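PDB 6XXW: beta-glucuronidase from Dictyoglomus thermophilum, which probably hydrolyses beta-D-glucuronides, releasing D-glucuronic acid, as a family 2 glycoside hydrolase. Local coordinates for residues R283-V287 / P440-I444; K297-K302 / L592-K598; G546-W550 / L585-W589. One frame throughout, in Å; residues are numbered along the deposited sequence.

Contact 1 (R283-V287 / P440-I444). With TRS (2-amino-2-hydroxymethyl-propane-1,3-diol), chain C.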
loop_
_atom_site.group_PDB
_atom_site.type_symbol
_atom_site.label_atom_id
_atom_site.label_comp_id
_atom_site.label_asym_id
_atom_site.label_seq_id
_atom_site.Cartn_x
_atom_site.Cartn_y
_atom_site.Cartn_z
ATOM N N ARG A 283 -33.558 -31.674 -0.092
ATOM C CA ARG A 283 -34.131 -30.369 0.207
ATOM C C ARG A 283 -35.125 -29.984 -0.881
ATOM O O ARG A 283 -35.028 -30.440 -2.023
ATOM C CB ARG A 283 -33.052 -29.285 0.334
ATOM C CG ARG A 283 -32.886 -28.401 -0.912
ATOM C CD ARG A 283 -31.906 -29.048 -1.847
ATOM N NE ARG A 283 -31.639 -28.290 -3.077
ATOM C CZ ARG A 283 -32.408 -28.311 -4.165
ATOM N NH1 ARG A 283 -33.537 -29.017 -4.180
ATOM N NH2 ARG A 283 -32.040 -27.635 -5.248
ATOM N N THR A 284 -36.064 -29.112 -0.517
ATOM C CA THR A 284 -36.996 -28.530 -1.473
ATOM C C THR A 284 -36.759 -27.033 -1.571
ATOM O O THR A 284 -36.304 -26.395 -0.613
ATOM C CB THR A 284 -38.460 -28.774 -1.085
ATOM O OG1 THR A 284 -38.718 -28.164 0.185
ATOM C CG2 THR A 284 -38.749 -30.270 -1.006
ATOM N N VAL A 285 -37.087 -26.473 -2.729
ATOM C CA VAL A 285 -37.018 -25.032 -2.937
ATOM C C VAL A 285 -38.290 -24.584 -3.647
ATOM O O VAL A 285 -38.750 -25.234 -4.594
ATOM C CB VAL A 285 -35.740 -24.629 -3.708
ATOM C CG1 VAL A 285 -35.636 -25.371 -5.024
ATOM C CG2 VAL A 285 -35.718 -23.125 -3.947
ATOM N N ARG A 286 -38.859 -23.475 -3.184
ATOM C CA ARG A 286 -40.155 -23.015 -3.664
ATOM C C ARG A 286 -40.294 -21.524 -3.379
ATOM O O ARG A 286 -39.920 -21.061 -2.299
ATOM C CB ARG A 286 -41.268 -23.806 -2.965
ATOM C CG ARG A 286 -42.651 -23.571 -3.473
ATOM C CD ARG A 286 -43.569 -24.657 -2.953
ATOM N NE ARG A 286 -43.904 -24.484 -1.543
ATOM C CZ ARG A 286 -44.825 -23.633 -1.099
ATOM N NH1 ARG A 286 -45.492 -22.866 -1.954
ATOM N NH2 ARG A 286 -45.083 -23.551 0.197
ATOM N N VAL A 287 -40.828 -20.773 -4.340
ATOM C CA VAL A 287 -41.167 -19.370 -4.118
ATOM C C VAL A 287 -42.675 -19.265 -3.930
ATOM O O VAL A 287 -43.447 -19.877 -4.675
ATOM C CB VAL A 287 -40.666 -18.479 -5.267
ATOM C CG1 VAL A 287 -41.196 -17.060 -5.121
ATOM C CG2 VAL A 287 -39.139 -18.473 -5.272
ATOM N N PRO A 440 -38.154 -27.993 -13.889
ATOM C CA PRO A 440 -39.242 -27.376 -13.118
ATOM C C PRO A 440 -39.023 -27.380 -11.616
ATOM O O PRO A 440 -39.914 -26.925 -10.898
ATOM C CB PRO A 440 -40.462 -28.232 -13.482
ATOM C CG PRO A 440 -39.901 -29.544 -13.870
ATOM C CD PRO A 440 -38.566 -29.268 -14.509
ATOM N N THR A 441 -37.883 -27.858 -11.105
ATOM C CA THR A 441 -37.707 -28.022 -9.665
ATOM C C THR A 441 -36.993 -26.849 -8.995
ATOM O O THR A 441 -36.852 -26.860 -7.771
ATOM C CB THR A 441 -36.943 -29.322 -9.346
ATOM O OG1 THR A 441 -35.547 -29.167 -9.642
ATOM C CG2 THR A 441 -37.506 -30.522 -10.118
ATOM N N ARG A 442 -36.540 -25.847 -9.754
ATOM C CA ARG A 442 -35.843 -24.706 -9.170
ATOM C C ARG A 442 -36.381 -23.404 -9.748
ATOM O O ARG A 442 -36.670 -23.327 -10.948
ATOM C CB ARG A 442 -34.322 -24.767 -9.424
ATOM C CG ARG A 442 -33.618 -25.998 -8.871
ATOM C CD ARG A 442 -32.191 -26.033 -9.363
ATOM N NE ARG A 442 -31.390 -27.013 -8.640
ATOM C CZ ARG A 442 -31.301 -28.286 -8.973
ATOM N NH1 ARG A 442 -31.978 -28.735 -10.029
ATOM N NH2 ARG A 442 -30.535 -29.110 -8.251
ATOM N N PRO A 443 -36.487 -22.358 -8.933
ATOM C CA PRO A 443 -36.914 -21.061 -9.456
ATOM C C PRO A 443 -35.896 -20.484 -10.427
ATOM O O PRO A 443 -34.741 -20.916 -10.508
ATOM C CB PRO A 443 -37.036 -20.187 -8.202
ATOM C CG PRO A 443 -36.141 -20.835 -7.209
ATOM C CD PRO A 443 -36.231 -22.312 -7.483
ATOM N N ILE A 444 -36.359 -19.481 -11.170
ATOM C CA ILE A 444 -35.586 -18.812 -12.204
ATOM C C ILE A 444 -35.559 -17.316 -11.923
ATOM O O ILE A 444 -36.571 -16.742 -11.506
ATOM C CB ILE A 444 -36.185 -19.082 -13.598
ATOM C CG1 ILE A 444 -36.154 -20.579 -13.896
ATOM C CG2 ILE A 444 -35.456 -18.263 -14.666
ATOM C CD1 ILE A 444 -36.995 -20.953 -15.084
HETATM C C TRS C . -39.981 -28.232 -5.428
HETATM C C1 TRS C . -40.820 -29.102 -6.360
HETATM C C2 TRS C . -38.963 -29.055 -4.647
HETATM C C3 TRS C . -40.904 -27.529 -4.438
HETATM N N TRS C . -39.234 -27.249 -6.222
HETATM O O1 TRS C . -40.063 -29.446 -7.497
HETATM O O2 TRS C . -37.681 -28.454 -4.728
HETATM O O3 TRS C . -41.980 -26.942 -5.131
HETATM O O HOH W 1 -34.370 -28.709 -6.880
#
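V285 and T441 each lend a backbone carbonyl to the amine of one bound Tris molecule. V285 O lies 2.6 Å from TRS N, and T441 O accepts from TRS N at 2.9 Å. The same valine gives its own N-H to a Tris hydroxyl, V285 N to TRS O2 at 2.9 Å, in a nearly straight bond (167°). The Tris probably comes from the crystallisation liquor; it bridges the two segments through backbone atoms.

The direct contact is mostly apolar. V285 CG1 sits between the backbone N and the carbonyl carbon (chi1 56°), and it rests 3.4 Å from T441 O. This leaves V285 CG2 to meet P443 CD tip to tip at 3.7 Å. V287 adds a second methyl, with CG2 4.0 Å from P443 CB. F292 of strand 291-294 touches both valines and the proline.

At the other end two arginines cross at about a right angle. R283 NH2 is 3.5 Å from R442 NE, with the guanidinium planes 65° apart. Both nitrogens donate to the carbonyl of V408, which probably offsets the closeness of like charges. R283 NE also bonds P406 O, and R442 NH1 pairs with D439. A water at the edge of the R283 guanidinium, 2.8 Å from R283 NH1, donates onward to T441 OG1, itself bonded to D439.

The arrangement belongs to the N-terminal end of a TIM barrel: the hairpin of strands 285-288 and 291-294 packs against the loop that leads from helix 422-438 into barrel strand 444-448.

Contact 2 (K297-K302 / L592-K598)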
loop_
_atom_site.group_PDB
_atom_site.type_symbol
_atom_site.label_atom_id
_atom_site.label_comp_id
_atom_site.label_asym_id
_atom_site.label_seq_id
_atom_site.Cartn_x
_atom_site.Cartn_y
_atom_site.Cartn_z
ATOM N N LYS A 297 -39.145 -23.247 4.807
ATOM C CA LYS A 297 -38.846 -22.165 5.730
ATOM C C LYS A 297 -38.362 -20.936 4.964
ATOM O O LYS A 297 -37.687 -21.081 3.941
ATOM C CB LYS A 297 -37.782 -22.592 6.753
ATOM C CG LYS A 297 -38.192 -23.753 7.626
ATOM C CD LYS A 297 -37.067 -24.130 8.579
ATOM C CE LYS A 297 -35.864 -24.653 7.822
ATOM N NZ LYS A 297 -34.784 -25.087 8.761
ATOM N N PRO A 298 -38.712 -19.716 5.417
ATOM C CA PRO A 298 -38.305 -18.497 4.693
ATOM C C PRO A 298 -36.815 -18.196 4.754
ATOM O O PRO A 298 -36.310 -17.780 5.798
ATOM C CB PRO A 298 -39.110 -17.391 5.392
ATOM C CG PRO A 298 -39.432 -17.944 6.742
ATOM C CD PRO A 298 -39.630 -19.417 6.531
ATOM N N PHE A 299 -36.117 -18.359 3.633
ATOM C CA PHE A 299 -34.678 -18.128 3.558
ATOM C C PHE A 299 -34.362 -16.635 3.435
ATOM O O PHE A 299 -35.157 -15.855 2.902
ATOM C CB PHE A 299 -34.111 -18.880 2.349
ATOM C CG PHE A 299 -32.603 -19.021 2.335
ATOM C CD1 PHE A 299 -31.925 -19.590 3.401
ATOM C CD2 PHE A 299 -31.876 -18.625 1.220
ATOM C CE1 PHE A 299 -30.539 -19.745 3.367
ATOM C CE2 PHE A 299 -30.472 -18.766 1.179
ATOM C CZ PHE A 299 -29.811 -19.325 2.245
ATOM N N TYR A 300 -33.183 -16.244 3.928
ATOM C CA TYR A 300 -32.613 -14.925 3.651
ATOM C C TYR A 300 -31.194 -15.102 3.131
ATOM O O TYR A 300 -30.327 -15.605 3.855
ATOM C CB TYR A 300 -32.610 -14.015 4.888
ATOM C CG TYR A 300 -32.212 -12.590 4.529
ATOM C CD1 TYR A 300 -30.885 -12.154 4.642
ATOM C CD2 TYR A 300 -33.156 -11.695 4.026
ATOM C CE1 TYR A 300 -30.529 -10.850 4.285
ATOM C CE2 TYR A 300 -32.816 -10.405 3.670
ATOM C CZ TYR A 300 -31.509 -9.981 3.790
ATOM O OH TYR A 300 -31.208 -8.681 3.429
ATOM N N PHE A 301 -30.956 -14.692 1.882
ATOM C CA PHE A 301 -29.626 -14.820 1.290
ATOM C C PHE A 301 -28.669 -13.821 1.919
ATOM O O PHE A 301 -28.938 -12.618 1.931
ATOM C CB PHE A 301 -29.643 -14.552 -0.218
ATOM C CG PHE A 301 -30.369 -15.569 -1.020
ATOM C CD1 PHE A 301 -31.754 -15.542 -1.109
ATOM C CD2 PHE A 301 -29.670 -16.535 -1.724
ATOM C CE1 PHE A 301 -32.436 -16.484 -1.874
ATOM C CE2 PHE A 301 -30.353 -17.482 -2.498
ATOM C CZ PHE A 301 -31.730 -17.442 -2.569
ATOM N N LYS A 302 -27.530 -14.338 2.335
ATOM C CA LYS A 302 -26.427 -13.502 2.836
ATOM C C LYS A 302 -25.200 -13.919 2.033
ATOM O O LYS A 302 -24.777 -15.002 2.203
ATOM C CB LYS A 302 -26.207 -13.719 4.334
ATOM C CG LYS A 302 -27.346 -13.304 5.237
ATOM C CD LYS A 302 -27.150 -13.682 6.668
ATOM C CE LYS A 302 -26.739 -15.111 6.891
ATOM N NZ LYS A 302 -26.638 -15.427 8.326
ATOM N N LEU A 592 -27.876 -12.209 11.875
ATOM C CA LEU A 592 -28.988 -12.488 10.977
ATOM C C LEU A 592 -29.155 -13.984 10.830
ATOM O O LEU A 592 -28.192 -14.668 10.450
ATOM C CB LEU A 592 -28.739 -11.869 9.605
ATOM C CG LEU A 592 -28.810 -10.355 9.424
ATOM C CD1 LEU A 592 -28.897 -10.055 7.935
ATOM C CD2 LEU A 592 -29.997 -9.748 10.187
ATOM N N PRO A 593 -30.337 -14.531 11.099
ATOM C CA PRO A 593 -30.535 -15.968 10.895
ATOM C C PRO A 593 -30.615 -16.299 9.412
ATOM O O PRO A 593 -31.011 -15.469 8.589
ATOM C CB PRO A 593 -31.865 -16.248 11.604
ATOM C CG PRO A 593 -32.617 -14.959 11.519
ATOM C CD PRO A 593 -31.578 -13.842 11.498
ATOM N N ASP A 594 -30.216 -17.532 9.077
ATOM C CA ASP A 594 -30.382 -18.024 7.711
ATOM C C ASP A 594 -31.852 -18.064 7.313
ATOM O O ASP A 594 -32.198 -17.822 6.150
ATOM C CB ASP A 594 -29.777 -19.424 7.573
ATOM C CG ASP A 594 -28.267 -19.417 7.636
ATOM O OD1 ASP A 594 -27.656 -18.431 7.181
ATOM O OD2 ASP A 594 -27.695 -20.401 8.141
ATOM N N PHE A 595 -32.727 -18.403 8.256
ATOM C CA PHE A 595 -34.161 -18.460 8.008
ATOM C C PHE A 595 -34.827 -17.385 8.850
ATOM O O PHE A 595 -34.708 -17.384 10.078
ATOM C CB PHE A 595 -34.715 -19.851 8.306
ATOM C CG PHE A 595 -34.198 -20.901 7.364
ATOM C CD1 PHE A 595 -34.819 -21.119 6.141
ATOM C CD2 PHE A 595 -33.070 -21.639 7.679
ATOM C CE1 PHE A 595 -34.343 -22.072 5.257
ATOM C CE2 PHE A 595 -32.579 -22.596 6.800
ATOM C CZ PHE A 595 -33.216 -22.809 5.582
ATOM N N TRP A 596 -35.517 -16.472 8.182
ATOM C CA TRP A 596 -35.920 -15.207 8.782
ATOM C C TRP A 596 -37.236 -14.809 8.135
ATOM O O TRP A 596 -37.265 -14.516 6.938
ATOM C CB TRP A 596 -34.840 -14.152 8.546
ATOM C CG TRP A 596 -35.126 -12.803 9.114
ATOM C CD1 TRP A 596 -36.043 -12.490 10.069
ATOM C CD2 TRP A 596 -34.466 -11.578 8.772
ATOM N NE1 TRP A 596 -36.001 -11.142 10.342
ATOM C CE2 TRP A 596 -35.039 -10.561 9.557
ATOM C CE3 TRP A 596 -33.445 -11.246 7.879
ATOM C CZ2 TRP A 596 -34.634 -9.230 9.468
ATOM C CZ3 TRP A 596 -33.044 -9.924 7.790
ATOM C CH2 TRP A 596 -33.637 -8.933 8.584
ATOM N N GLU A 597 -38.325 -14.833 8.900
ATOM C CA GLU A 597 -39.620 -14.408 8.371
ATOM C C GLU A 597 -39.739 -12.906 8.583
ATOM O O GLU A 597 -40.082 -12.449 9.676
ATOM C CB GLU A 597 -40.770 -15.157 9.032
ATOM C CG GLU A 597 -42.084 -14.974 8.281
ATOM C CD GLU A 597 -43.099 -16.051 8.592
ATOM O OE1 GLU A 597 -42.817 -16.898 9.465
ATOM O OE2 GLU A 597 -44.176 -16.054 7.956
ATOM N N LYS A 598 -39.453 -12.138 7.535
ATOM C CA LYS A 598 -39.446 -10.676 7.610
ATOM C C LYS A 598 -40.858 -10.088 7.571
ATOM O O LYS A 598 -41.826 -10.799 7.308
ATOM C CB LYS A 598 -38.601 -10.090 6.466
ATOM C CG LYS A 598 -37.132 -10.491 6.523
ATOM C CD LYS A 598 -36.299 -9.804 5.447
ATOM C CE LYS A 598 -36.375 -8.299 5.561
ATOM N NZ LYS A 598 -35.636 -7.618 4.472
HETATM O O HOH W 2 -36.235 -13.784 4.425
HETATM O O HOH W 3 -32.919 -7.267 5.089
#
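This contact joins the C-terminal tail to the start of the first barrel strand by a short piece of antiparallel backbone pairing, with side chains packed around it. F299 and F595 form a single non-hydrogen-bonded pair, their CA atoms 4.5 Å apart. The flanking bonds are W596 N to P298 O at 2.8 Å, met nearly along the C=O axis, and Y300 N to D594 O at 2.9 Å, with the donor tilted from the carbonyl plane.

F595 is sandwiched. K297 bends at chi3 (-65°), and this lays CE over the ring centre, 3.8 Å from the F595 centroid. The ammonium follows, K297 NZ standing 4.1 Å from the F595 centroid in a cation-pi contact; NZ also forms a salt bridge with E254. The opposite face of F595 takes F299 CD1, off toward the rim.

Y300 and W596 lie side by side, pointing the same way. They form an edge-to-face pair, the edge of W596 toward the face of Y300, with W596 CE3 3.8 Å from Y300 CG and the planes 61° apart. L592 CD1 and K598 CD also touch the Y300 ring obliquely. A water accepts from K598 NZ and donates to Y300 OH, whose main partner is E547. K598 NZ also bonds the carbonyl of L541.

K302 closes the far end. Its NZ donates to L592 O at 2.7 Å and to W589 O. The salt bridge of K302 NZ to D594 OD1 is weak at 3.4 Å; N335 also donates to that oxygen.

Three lysine ammoniums thus find anions, carbonyls or a ring face at this interface. The tail is probably held mainly by the two backbone bonds and by lysine ammoniums set on carbonyls and a ring face, with the weak salt bridge adding little.

Contact 3 (G546-W550 / L585-W589)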
loop_
_atom_site.group_PDB
_atom_site.type_symbol
_atom_site.label_atom_id
_atom_site.label_comp_id
_atom_site.label_asym_id
_atom_site.label_seq_id
_atom_site.Cartn_x
_atom_site.Cartn_y
_atom_site.Cartn_z
ATOM N N GLY A 546 -32.881 -11.054 0.277
ATOM C CA GLY A 546 -31.463 -11.312 0.121
ATOM C C GLY A 546 -30.576 -10.111 -0.139
ATOM O O GLY A 546 -31.016 -9.099 -0.715
ATOM N N GLU A 547 -29.314 -10.223 0.288
ATOM C CA GLU A 547 -28.288 -9.213 0.032
ATOM C C GLU A 547 -27.029 -9.919 -0.460
ATOM O O GLU A 547 -26.480 -10.777 0.234
ATOM C CB GLU A 547 -27.994 -8.362 1.287
ATOM C CG GLU A 547 -27.485 -9.132 2.530
ATOM C CD GLU A 547 -27.663 -8.349 3.827
ATOM O OE1 GLU A 547 -26.683 -8.240 4.600
ATOM O OE2 GLU A 547 -28.782 -7.843 4.080
ATOM N N HIS A 548 -26.602 -9.594 -1.679
ATOM C CA HIS A 548 -25.347 -10.087 -2.222
ATOM C C HIS A 548 -24.472 -8.882 -2.546
ATOM O O HIS A 548 -24.821 -8.062 -3.408
ATOM C CB HIS A 548 -25.577 -10.960 -3.463
ATOM C CG HIS A 548 -25.868 -12.403 -3.156
ATOM N ND1 HIS A 548 -25.908 -13.380 -4.131
ATOM C CD2 HIS A 548 -26.123 -13.034 -1.984
ATOM C CE1 HIS A 548 -26.168 -14.549 -3.574
ATOM N NE2 HIS A 548 -26.313 -14.369 -2.272
ATOM N N ILE A 549 -23.351 -8.775 -1.860
ATOM C CA ILE A 549 -22.405 -7.695 -2.104
ATOM C C ILE A 549 -21.550 -8.052 -3.314
ATOM O O ILE A 549 -21.150 -9.205 -3.497
ATOM C CB ILE A 549 -21.548 -7.440 -0.845
ATOM C CG1 ILE A 549 -22.376 -6.775 0.270
ATOM C CG2 ILE A 549 -20.349 -6.529 -1.157
ATOM C CD1 ILE A 549 -23.315 -7.704 1.060
ATOM N N TRP A 550 -21.288 -7.066 -4.166
ATOM C CA TRP A 550 -20.305 -7.182 -5.238
ATOM C C TRP A 550 -19.007 -6.546 -4.754
ATOM O O TRP A 550 -18.992 -5.344 -4.483
ATOM C CB TRP A 550 -20.787 -6.447 -6.485
ATOM C CG TRP A 550 -19.930 -6.700 -7.661
ATOM C CD1 TRP A 550 -18.945 -5.897 -8.163
ATOM C CD2 TRP A 550 -19.957 -7.869 -8.471
ATOM N NE1 TRP A 550 -18.367 -6.500 -9.258
ATOM C CE2 TRP A 550 -18.972 -7.713 -9.466
ATOM C CE3 TRP A 550 -20.736 -9.032 -8.460
ATOM C CZ2 TRP A 550 -18.747 -8.678 -10.458
ATOM C CZ3 TRP A 550 -20.507 -10.001 -9.442
ATOM C CH2 TRP A 550 -19.518 -9.818 -10.419
ATOM N N LEU A 585 -19.517 -7.031 7.743
ATOM C CA LEU A 585 -20.445 -8.077 7.300
ATOM C C LEU A 585 -20.428 -9.277 8.243
ATOM O O LEU A 585 -21.481 -9.861 8.534
ATOM C CB LEU A 585 -20.112 -8.501 5.869
ATOM C CG LEU A 585 -20.427 -7.461 4.778
ATOM C CD1 LEU A 585 -19.901 -7.912 3.418
ATOM C CD2 LEU A 585 -21.920 -7.119 4.716
ATOM N N LYS A 586 -19.248 -9.656 8.745
ATOM C CA LYS A 586 -19.196 -10.751 9.709
ATOM C C LYS A 586 -20.066 -10.456 10.921
ATOM O O LYS A 586 -20.783 -11.337 11.411
ATOM C CB LYS A 586 -17.753 -11.012 10.151
ATOM C CG LYS A 586 -17.574 -12.228 11.082
ATOM C CD LYS A 586 -16.096 -12.461 11.385
ATOM C CE LYS A 586 -15.886 -13.411 12.561
ATOM N NZ LYS A 586 -16.356 -14.796 12.294
ATOM N N GLU A 587 -20.010 -9.220 11.424
ATOM C CA GLU A 587 -20.775 -8.880 12.616
ATOM C C GLU A 587 -22.268 -8.822 12.316
ATOM O O GLU A 587 -23.078 -9.355 13.085
ATOM C CB GLU A 587 -20.284 -7.557 13.202
ATOM C CG GLU A 587 -20.652 -7.394 14.673
ATOM C CD GLU A 587 -20.979 -5.961 15.044
ATOM O OE1 GLU A 587 -21.809 -5.754 15.956
ATOM O OE2 GLU A 587 -20.403 -5.040 14.425
ATOM N N ARG A 588 -22.653 -8.185 11.204
ATOM C CA ARG A 588 -24.057 -8.178 10.804
ATOM C C ARG A 588 -24.573 -9.598 10.606
ATOM O O ARG A 588 -25.565 -10.010 11.221
ATOM C CB ARG A 588 -24.233 -7.367 9.519
ATOM C CG ARG A 588 -25.613 -7.493 8.869
ATOM C CD ARG A 588 -25.794 -6.494 7.726
ATOM N NE ARG A 588 -27.021 -6.730 6.950
ATOM C CZ ARG A 588 -28.242 -6.347 7.319
ATOM N NH1 ARG A 588 -28.424 -5.689 8.468
ATOM N NH2 ARG A 588 -29.287 -6.625 6.542
ATOM N N TRP A 589 -23.891 -10.377 9.763
ATOM C CA TRP A 589 -24.420 -11.681 9.386
ATOM C C TRP A 589 -24.380 -12.686 10.533
ATOM O O TRP A 589 -25.131 -13.665 10.502
ATOM C CB TRP A 589 -23.659 -12.214 8.178
ATOM C CG TRP A 589 -23.980 -11.476 6.900
ATOM C CD1 TRP A 589 -25.031 -10.635 6.669
ATOM C CD2 TRP A 589 -23.233 -11.532 5.684
ATOM N NE1 TRP A 589 -24.984 -10.161 5.368
ATOM C CE2 TRP A 589 -23.889 -10.708 4.747
ATOM C CE3 TRP A 589 -22.075 -12.213 5.293
ATOM C CZ2 TRP A 589 -23.415 -10.536 3.446
ATOM C CZ3 TRP A 589 -21.607 -12.041 4.002
ATOM C CH2 TRP A 589 -22.281 -11.219 3.093
#
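E547 crosses from strand 544-550 to helix 580-591 and meets R588 and W589 there. Its CB points toward the helix. CG lies between the backbone N and the carbonyl carbon (chi1 60°), and from there the extended chain passes the indole, with CG 3.9 Å from W589 NE1. CD lies at the edge of both the indole and the guanidinium.

OE1 takes two donors. W589 NE1 bonds E547 OE1 at 2.7 Å on the anti side, 34° out of the carboxylate plane. R588 NE reaches the syn lone pair of E547 OE1 at 2.8 Å. OE2 uses its own syn lone pair for R588 NH2, also at 2.8 Å, and accepts from Y300 OH as well. Carboxylate and guanidinium are nearly coplanar, 9° apart, in a side-on bidentate salt bridge. With an alanine here, the W589 N-H and the Y300 hydroxyl would probably lose their acceptor, and R588 its bidentate mate.

Beside this lies an apolar patch. I549 CD1 meets L585 CD2 tip to tip at 4.0 Å, and I549 CD1 touches W589 CZ2 at 3.7 Å.

The carboxylate is buried, yet four bonds grip it. They fix its rotation and probably favour the ionised form. The last barrel strand is thereby tied to the helix that follows it by a coplanar salt bridge and an indole N-H bond, with apolar contacts alongside.

All three contacts reach the same barrel sheet. Contacts 2 and 3 touch, with centres about 12 Å apart, because strands 297-305 and 544-550 are neighbours that close the barrel. Y300 OH of contact 2 lies 2.6 Å from E547 OE2 of contact 3, and F301 O lies 2.9 Å from E547 N. The C-terminal tail and the last helix thus share one polar network. Contact 1 stands apart: its nearest atoms are about 7 Å from contact 2 and about 11 Å from contact 3. In TIM-barrel enzymes the active site lies at the C-terminal strand ends, so the Tris in contact 1, at the N-terminal end, probably does not mark it.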